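Local coordinates for protein oxidoreductase, iron/ascorbate family (Shewanella oneidensis, PDB 3ON7) that probably acts as an iron-dependent 2-oxoglutarate oxygenase that forms ethylene from 2-oxoglutarate and oxidises L-arginine, at residues T45-F50 against R97-L102. Residues are numbered along the deposited sequence; the frame is centred on the assembly and turned at random.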
# COMPACT_ATOMS: atom_id res chain seq x y z
N THR B 45 18.58 28.36 -2.80
CA THR B 45 17.98 29.49 -3.49
C THR B 45 16.89 29.06 -4.45
O THR B 45 15.79 29.59 -4.40
CB THR B 45 19.04 30.35 -4.21
OG1 THR B 45 19.91 30.94 -3.23
CG2 THR B 45 18.40 31.47 -5.03
N GLU B 46 17.16 28.10 -5.32
CA GLU B 46 16.18 27.79 -6.35
C GLU B 46 15.01 26.94 -5.85
O GLU B 46 13.92 26.99 -6.41
CB GLU B 46 16.82 27.23 -7.63
CG GLU B 46 17.62 25.96 -7.50
CD GLU B 46 18.41 25.63 -8.76
OE1 GLU B 46 18.50 26.48 -9.68
OE2 GLU B 46 18.95 24.50 -8.85
N TRP B 47 15.22 26.20 -4.76
CA TRP B 47 14.13 25.44 -4.17
C TRP B 47 13.24 26.33 -3.32
O TRP B 47 12.02 26.19 -3.33
CB TRP B 47 14.65 24.24 -3.37
CG TRP B 47 14.97 23.14 -4.30
CD1 TRP B 47 16.14 22.90 -4.92
CD2 TRP B 47 14.06 22.14 -4.76
NE1 TRP B 47 16.04 21.81 -5.74
CE2 TRP B 47 14.77 21.31 -5.65
CE3 TRP B 47 12.73 21.85 -4.50
CZ2 TRP B 47 14.19 20.22 -6.26
CZ3 TRP B 47 12.15 20.77 -5.13
CH2 TRP B 47 12.88 19.97 -6.00
N GLN B 48 13.85 27.28 -2.62
CA GLN B 48 13.05 28.32 -1.98
C GLN B 48 12.12 28.99 -3.00
O GLN B 48 10.92 29.17 -2.76
CB GLN B 48 13.95 29.37 -1.34
CG GLN B 48 13.19 30.43 -0.56
CD GLN B 48 12.38 29.85 0.58
OE1 GLN B 48 12.92 29.51 1.62
NE2 GLN B 48 11.07 29.73 0.39
N ALA B 49 12.69 29.34 -4.14
CA ALA B 49 11.91 29.87 -5.27
C ALA B 49 10.78 28.94 -5.70
O ALA B 49 9.64 29.37 -5.89
CB ALA B 49 12.85 30.15 -6.45
N PHE B 50 11.09 27.67 -5.86
CA PHE B 50 10.09 26.67 -6.21
C PHE B 50 8.90 26.68 -5.26
O PHE B 50 7.77 26.70 -5.71
CB PHE B 50 10.72 25.27 -6.21
CG PHE B 50 9.73 24.16 -6.35
CD1 PHE B 50 9.21 23.83 -7.58
CD2 PHE B 50 9.31 23.45 -5.24
CE1 PHE B 50 8.29 22.81 -7.72
CE2 PHE B 50 8.39 22.43 -5.36
CZ PHE B 50 7.87 22.11 -6.59
N ARG B 97 9.98 12.03 -10.25
CA ARG B 97 9.64 13.27 -10.90
C ARG B 97 10.39 14.42 -10.30
O ARG B 97 10.40 14.61 -9.10
CB ARG B 97 8.17 13.56 -10.76
CG ARG B 97 7.74 14.51 -11.84
CD ARG B 97 6.34 14.79 -11.74
NE ARG B 97 5.93 15.81 -12.67
CZ ARG B 97 4.72 16.36 -12.63
NH1 ARG B 97 3.85 15.98 -11.69
NH2 ARG B 97 4.39 17.30 -13.52
N ILE B 98 11.00 15.22 -11.17
CA ILE B 98 11.76 16.40 -10.77
C ILE B 98 11.47 17.50 -11.81
O ILE B 98 11.46 17.23 -12.99
CB ILE B 98 13.28 16.11 -10.74
CG1 ILE B 98 13.56 14.84 -9.93
CG2 ILE B 98 14.02 17.29 -10.13
CD1 ILE B 98 14.98 14.44 -9.91
N PRO B 99 11.23 18.73 -11.35
CA PRO B 99 10.99 19.80 -12.33
C PRO B 99 12.23 20.03 -13.18
O PRO B 99 13.34 20.04 -12.64
CB PRO B 99 10.71 21.03 -11.46
CG PRO B 99 10.33 20.51 -10.16
CD PRO B 99 11.12 19.23 -9.98
N ASP B 100 12.04 20.20 -14.49
CA ASP B 100 13.16 20.33 -15.43
C ASP B 100 14.19 21.35 -14.99
O ASP B 100 15.39 21.08 -15.08
CB ASP B 100 12.67 20.72 -16.84
CG ASP B 100 12.04 19.55 -17.59
OD1 ASP B 100 12.42 18.39 -17.33
OD2 ASP B 100 11.18 19.80 -18.46
N SER B 101 13.74 22.51 -14.51
CA SER B 101 14.67 23.63 -14.20
C SER B 101 15.57 23.31 -13.02
O SER B 101 16.61 23.94 -12.85
CB SER B 101 13.93 24.97 -13.99
OG SER B 101 13.32 25.07 -12.71
N LEU B 102 15.19 22.32 -12.21
CA LEU B 102 15.90 22.00 -10.98
C LEU B 102 16.70 20.70 -11.03
O LEU B 102 17.50 20.45 -10.14
CB LEU B 102 14.90 21.93 -9.82
CG LEU B 102 14.06 23.16 -9.43
CD1 LEU B 102 12.95 22.77 -8.41
CD2 LEU B 102 14.93 24.26 -8.87
O HOH W 1 18.18 22.01 -7.98
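L102 lays its CD1 methyl over one face of the W47 indole, 3.5 Å from the centroid of the six-membered ring and 11° off its normal, a clear CH-pi contact. The same L102 CD1 lies 4.0 Å from F50 CD1, so the one methyl meets W47 face-on and also packs against F50. The other branch of the leucine turns to E46, where L102 CD2 packs 3.5 Å from E46 CG and lies against the aliphatic part of the glutamate. E46 CG sits between its own backbone N and carbonyl carbon (chi1 59°) with the chain extended beyond, which carries the carboxylate past the leucine. There OE2 takes a hydrogen bond from a water that also donates to L102 O, at 2.7 Å, and accepts from W47 NE1, at 3.1 Å; OE2 is also hydrogen-bonded to N105 ND2, from helix 103-126. Beside the leucine in the same loop, P99 CG comes 3.9 Å from F50 CE1, the two side chains crossing at about a right angle. With W47 cut back to an alanine, the L102 methyl would probably lose the ring it rests on, and the bridging water its indole N-H donor. Within the N-terminal, dioxygenase-type part of the chain, the contact joins the last turns of helix 37-51 to the loop between strand 88-92 and helix 103-126, with W47 also packing on I106 of that helix, on I154 of strand 151-157 and edge-to-face with Y90 of strand 88-92.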